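Local coordinates for protein alpha-1,2-mannosidase (Bacteroides thetaiotaomicron, PDB 2WW2) that hydrolyses alpha-mannosides with inversion of configuration, as a calcium-dependent member of glycoside hydrolase family 92 from a human gut symbiont, at residues 121-126 with 254-259; 130-135 with 230-235. All blocks are in the same frame, centred on the assembly; numbering follows the deposited sequence.

Contact 1: 121-126 with 254-259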
loop_
_atom_site.group_PDB
_atom_site.type_symbol
_atom_site.label_atom_id
_atom_site.label_comp_id
_atom_site.label_asym_id
_atom_site.label_seq_id
_atom_site.Cartn_x
_atom_site.Cartn_y
_atom_site.Cartn_z
ATOM N N GLN A 121 30.960 31.656 21.192
ATOM C CA GLN A 121 30.450 30.498 21.923
ATOM C C GLN A 121 29.485 30.970 22.985
ATOM O O GLN A 121 29.692 32.016 23.598
ATOM C CB GLN A 121 31.597 29.699 22.558
ATOM C CG GLN A 121 31.129 28.446 23.352
ATOM C CD GLN A 121 30.758 28.750 24.792
ATOM O OE1 GLN A 121 31.223 29.730 25.375
ATOM N NE2 GLN A 121 29.921 27.904 25.381
ATOM N N THR A 122 28.419 30.216 23.204
ATOM C CA THR A 122 27.500 30.536 24.291
ATOM C C THR A 122 26.915 29.262 24.882
ATOM O O THR A 122 26.776 28.253 24.184
ATOM C CB THR A 122 26.381 31.506 23.824
ATOM O OG1 THR A 122 25.583 31.898 24.950
ATOM C CG2 THR A 122 25.493 30.866 22.798
ATOM N N SER A 123 26.643 29.276 26.186
ATOM C CA SER A 123 25.833 28.215 26.764
ATOM C C SER A 123 24.859 28.780 27.788
ATOM O O SER A 123 25.032 29.908 28.297
ATOM C CB SER A 123 26.676 27.073 27.339
ATOM O OG SER A 123 27.195 27.366 28.624
ATOM N N LEU A 124 23.806 28.021 28.046
ATOM C CA LEU A 124 22.804 28.438 29.002
ATOM C C LEU A 124 22.317 27.231 29.790
ATOM O O LEU A 124 22.237 26.120 29.267
ATOM C CB LEU A 124 21.623 29.103 28.282
ATOM C CG LEU A 124 20.862 28.270 27.249
ATOM C CD1 LEU A 124 19.436 28.718 27.220
ATOM C CD2 LEU A 124 21.463 28.381 25.852
ATOM N N SER A 125 21.946 27.475 31.040
ATOM C CA SER A 125 21.420 26.447 31.916
ATOM C C SER A 125 20.220 27.065 32.611
ATOM O O SER A 125 20.204 28.268 32.862
ATOM C CB SER A 125 22.490 26.040 32.946
ATOM O OG SER A 125 23.522 25.288 32.301
ATOM N N ALA A 126 19.210 26.258 32.919
ATOM C CA ALA A 126 17.979 26.805 33.477
ATOM C C ALA A 126 17.757 26.393 34.929
ATOM O O ALA A 126 18.198 25.325 35.357
ATOM C CB ALA A 126 16.789 26.363 32.617
ATOM N N ALA A 254 24.878 34.020 40.227
ATOM C CA ALA A 254 25.349 32.730 39.730
ATOM C C ALA A 254 26.066 32.864 38.396
ATOM O O ALA A 254 25.806 33.805 37.631
ATOM C CB ALA A 254 24.183 31.749 39.599
ATOM N N ASP A 255 26.960 31.920 38.108
ATOM C CA ASP A 255 27.480 31.786 36.746
ATOM C C ASP A 255 26.862 30.535 36.121
ATOM O O ASP A 255 26.151 29.819 36.812
ATOM C CB ASP A 255 29.008 31.758 36.722
ATOM C CG ASP A 255 29.599 30.615 37.526
ATOM O OD1 ASP A 255 28.887 29.661 37.914
ATOM O OD2 ASP A 255 30.814 30.675 37.775
ATOM N N VAL A 256 27.106 30.275 34.836
ATOM C CA VAL A 256 26.440 29.152 34.165
ATOM C C VAL A 256 26.847 27.806 34.778
ATOM O O VAL A 256 26.036 26.886 34.868
ATOM C CB VAL A 256 26.651 29.147 32.621
ATOM C CG1 VAL A 256 28.077 28.753 32.264
ATOM C CG2 VAL A 256 25.645 28.179 31.944
ATOM N N GLN A 257 28.089 27.712 35.234
ATOM C CA GLN A 257 28.570 26.478 35.868
ATOM C C GLN A 257 27.749 26.120 37.108
ATOM O O GLN A 257 27.446 24.947 37.344
ATOM C CB GLN A 257 30.054 26.615 36.253
ATOM C CG GLN A 257 31.021 26.636 35.036
ATOM C CD GLN A 257 30.922 27.904 34.166
ATOM O OE1 GLN A 257 30.525 28.998 34.635
ATOM N NE2 GLN A 257 31.296 27.756 32.874
ATOM N N LEU A 258 27.395 27.127 37.905
ATOM C CA LEU A 258 26.604 26.886 39.116
ATOM C C LEU A 258 25.208 26.352 38.761
ATOM O O LEU A 258 24.766 25.338 39.310
ATOM C CB LEU A 258 26.471 28.150 39.975
ATOM C CG LEU A 258 25.768 27.936 41.335
ATOM C CD1 LEU A 258 26.628 27.080 42.257
ATOM C CD2 LEU A 258 25.427 29.269 42.033
ATOM N N ILE A 259 24.526 27.030 37.837
ATOM C CA ILE A 259 23.163 26.639 37.443
ATOM C C ILE A 259 23.166 25.266 36.758
ATOM O O ILE A 259 22.299 24.414 36.997
ATOM C CB ILE A 259 22.521 27.698 36.497
ATOM C CG1 ILE A 259 22.569 29.097 37.145
ATOM C CG2 ILE A 259 21.071 27.281 36.083
ATOM C CD1 ILE A 259 22.053 29.167 38.615
HETATM O O HOH W 1 19.496 24.816 37.792
#
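Val256, in the first turn of its helix, sets one methyl against two serines of strand 121-126. Its CG2 lies 3.6 Å from Ser125 OG and 3.8 Å from Ser123 OG, while CG1 reaches Ser123 alone. Chi1 of 72° puts CG1 between the backbone N and the carbonyl carbon, which leaves CG2 anti to the N and over the strand, between the two hydroxyls.

One helical turn on, Ile259 covers the end of the strand with its CG2 methyl. Ile259 CG2 sits 3.5 Å from Ser125 O and 3.6 Å from Ala126 O, and Ser125 CB approaches the same methyl at 3.7 Å. The rest of the isoleucine side chain leads away from the strand, toward Val132.

Both serine hydroxyls lie under aliphatic carbon, yet each has polar partners: Ser123 OG bonds to Glu134 OE2 of the neighbouring strand 130-136, and Ser125 OG to the carbonyl oxygen of Tyr110, just before strand 111-116. The helix itself meets them mainly with methyl groups. Polar contact between the two backbones comes through a water, which donates to Ala126 O at 2.8 Å and to Ile259 O at 2.9 Å.

Behind this first shell, Asp255 is the N-cap of the helix. Its OD1 accepts from Leu258 N at 2.9 Å, nearly along the C-O axis of the carboxylate, with an N-H...O angle of 151°. This fixes the start of the first turn, from which Val256 and Ile259 both reach the strand. The whole is a helix N-terminus packed on the face of an antiparallel sheet, here joining the family 92 N-terminal domain to the first part of the catalytic-domain sequence.

Contact 2: 130-135 with 230-235; sequences GAVFEV and TIRTAS
Phe133 O is gripped from several directions: Ile231 N donates to it at 3.1 Å, tilted 33° from the carbonyl plane, Thr230 CA adds a CA-H...O contact, and a water that also hydrogen-bonds Thr230 OG1 donates from farther off. In return, Phe133 N gives one of the two shortest bonds of this pairing, reaching Ile231 O at 2.8 Å with an N-H...O angle of 165° and lying in the carbonyl plane. Ile231 O also takes a CA-H...O contact from Val132 CA at 3.2 Å, so two neighbouring residues of one strand hold it. A second reciprocal pair, between Ala131 and Thr233, continues the antiparallel ladder.

On the face carrying Phe133 and Ile231, their CB atoms meet at 3.9 Å. The phenylalanine CG stands beside its backbone N (chi1 -71°), which swings the ring off the strand with its edge, not a face, toward Ile231 O and Thr233 CG2. Ile231 CD1 extends to Val135 CG2, and Thr233 CG2 rests on Ala131 CB. Ile82 of strand 80-86 touches both Phe133 and Ile231.

Across the sheet, Val132 CG1 touches Thr230 CG2 at 3.6 Å while its CG2 faces Arg232 CG; valine and arginine keep company in the same direction. Thr230 CG2 also lies over the outer part of one guanidinium face, 3.7 Å from its plane. NH1 of that arginine forms a salt bridge with Glu187, and NE bonds to Ala254 O.

Chemically, then, the two faces differ: Phe133, Ile231 and Val135 make one largely apolar, with Thr233 OG1 satisfied by Met185 O, whereas the other combines methyl groups with an arginine paired with Glu187 and a glutamate, Glu134, paired with Lys228, so its charges are probably offset in pairs.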
loop_
_atom_site.group_PDB
_atom_site.type_symbol
_atom_site.label_atom_id
_atom_site.label_comp_id
_atom_site.label_asym_id
_atom_site.label_seq_id
_atom_site.Cartn_x
_atom_site.Cartn_y
_atom_site.Cartn_z
ATOM N N GLY A 130 14.327 30.647 35.974
ATOM C CA GLY A 130 15.326 31.539 35.394
ATOM C C GLY A 130 16.350 30.794 34.562
ATOM O O GLY A 130 16.232 29.574 34.370
ATOM N N ALA A 131 17.353 31.527 34.067
ATOM C CA ALA A 131 18.447 30.916 33.291
ATOM C C ALA A 131 19.701 31.748 33.449
ATOM O O ALA A 131 19.629 32.936 33.762
ATOM C CB ALA A 131 18.070 30.826 31.795
ATOM N N VAL A 132 20.854 31.148 33.192
ATOM C CA VAL A 132 22.096 31.912 33.173
ATOM C C VAL A 132 22.839 31.509 31.914
ATOM O O VAL A 132 22.851 30.332 31.588
ATOM C CB VAL A 132 22.945 31.673 34.449
ATOM C CG1 VAL A 132 24.292 32.386 34.355
ATOM C CG2 VAL A 132 22.186 32.154 35.702
ATOM N N PHE A 133 23.380 32.497 31.191
ATOM C CA PHE A 133 24.167 32.285 29.977
ATOM C C PHE A 133 25.633 32.611 30.275
ATOM O O PHE A 133 25.919 33.477 31.116
ATOM C CB PHE A 133 23.764 33.281 28.871
ATOM C CG PHE A 133 22.400 33.045 28.256
ATOM C CD1 PHE A 133 22.281 32.678 26.912
ATOM C CD2 PHE A 133 21.245 33.220 29.006
ATOM C CE1 PHE A 133 21.028 32.473 26.334
ATOM C CE2 PHE A 133 19.979 33.009 28.424
ATOM C CZ PHE A 133 19.873 32.645 27.095
ATOM N N GLU A 134 26.552 31.986 29.541
ATOM C CA GLU A 134 27.904 32.518 29.416
ATOM C C GLU A 134 28.039 32.849 27.934
ATOM O O GLU A 134 27.458 32.162 27.095
ATOM C CB GLU A 134 28.952 31.467 29.807
ATOM C CG GLU A 134 28.994 30.306 28.759
ATOM C CD GLU A 134 29.959 29.168 29.089
ATOM O OE1 GLU A 134 30.989 29.417 29.775
ATOM O OE2 GLU A 134 29.669 28.016 28.644
ATOM N N VAL A 135 28.757 33.917 27.591
ATOM C CA VAL A 135 29.051 34.177 26.193
ATOM C C VAL A 135 30.552 34.444 26.057
ATOM O O VAL A 135 31.096 35.249 26.804
ATOM C CB VAL A 135 28.285 35.406 25.637
ATOM C CG1 VAL A 135 28.648 35.603 24.160
ATOM C CG2 VAL A 135 26.748 35.277 25.831
ATOM N N THR A 230 28.429 37.057 31.499
ATOM C CA THR A 230 27.354 36.284 32.099
ATOM C C THR A 230 26.049 37.059 31.956
ATOM O O THR A 230 26.025 38.278 32.122
ATOM C CB THR A 230 27.621 36.017 33.588
ATOM O OG1 THR A 230 28.785 35.196 33.715
ATOM C CG2 THR A 230 26.445 35.289 34.215
ATOM N N ILE A 231 24.970 36.357 31.609
ATOM C CA ILE A 231 23.643 36.971 31.553
ATOM C C ILE A 231 22.773 36.167 32.489
ATOM O O ILE A 231 22.700 34.946 32.365
ATOM C CB ILE A 231 23.005 36.871 30.153
ATOM C CG1 ILE A 231 23.984 37.330 29.067
ATOM C CG2 ILE A 231 21.698 37.726 30.086
ATOM C CD1 ILE A 231 23.432 37.199 27.631
ATOM N N ARG A 232 22.113 36.845 33.423
ATOM C CA ARG A 232 21.235 36.177 34.381
ATOM C C ARG A 232 19.847 36.666 34.102
ATOM O O ARG A 232 19.661 37.864 33.922
ATOM C CB ARG A 232 21.597 36.553 35.826
ATOM C CG ARG A 232 23.023 36.188 36.195
ATOM C CD ARG A 232 23.419 36.692 37.613
ATOM N NE ARG A 232 24.844 36.445 37.772
ATOM C CZ ARG A 232 25.773 37.385 37.659
ATOM N NH1 ARG A 232 25.420 38.648 37.458
ATOM N NH2 ARG A 232 27.056 37.060 37.762
ATOM N N THR A 233 18.873 35.760 34.080
ATOM C CA THR A 233 17.508 36.161 33.740
ATOM C C THR A 233 16.449 35.332 34.492
ATOM O O THR A 233 16.687 34.177 34.855
ATOM C CB THR A 233 17.304 36.116 32.198
ATOM O OG1 THR A 233 16.041 36.684 31.843
ATOM C CG2 THR A 233 17.380 34.688 31.653
ATOM N N ALA A 234 15.302 35.944 34.779
ATOM C CA ALA A 234 14.161 35.211 35.314
ATOM C C ALA A 234 12.901 35.951 34.906
ATOM O O ALA A 234 12.956 37.116 34.499
ATOM C CB ALA A 234 14.236 35.082 36.845
ATOM N N SER A 235 11.770 35.266 34.992
ATOM C CA SER A 235 10.500 35.879 34.628
ATOM C C SER A 235 9.413 35.453 35.600
ATOM O O SER A 235 9.597 34.526 36.411
ATOM C CB SER A 235 10.096 35.507 33.187
ATOM O OG SER A 235 9.620 34.164 33.122
HETATM O O HOH W 2 28.241 32.444 33.202
#

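How the contacts relate
The centres of the two contacts lie about 7 Å apart, well out from the centre of the chain. Strands 121-126 and 130-136 follow each other in sequence and are neighbours in the sheet, which strand 229-236 extends on the far side of 130-136. Along the chain the order is 121-126, 130-135, 230-235, 254-259, so contact 2 falls entirely within the span bridged by contact 1. The helix start lies over this sheet: Ile259 CG1 packs on Val132 CG2 at 3.4 Å. Contact 2 thus builds the N-terminal domain's sheet, and contact 1 packs the start of helix 256-271 on it, in sequence assigned to the catalytic-domain family.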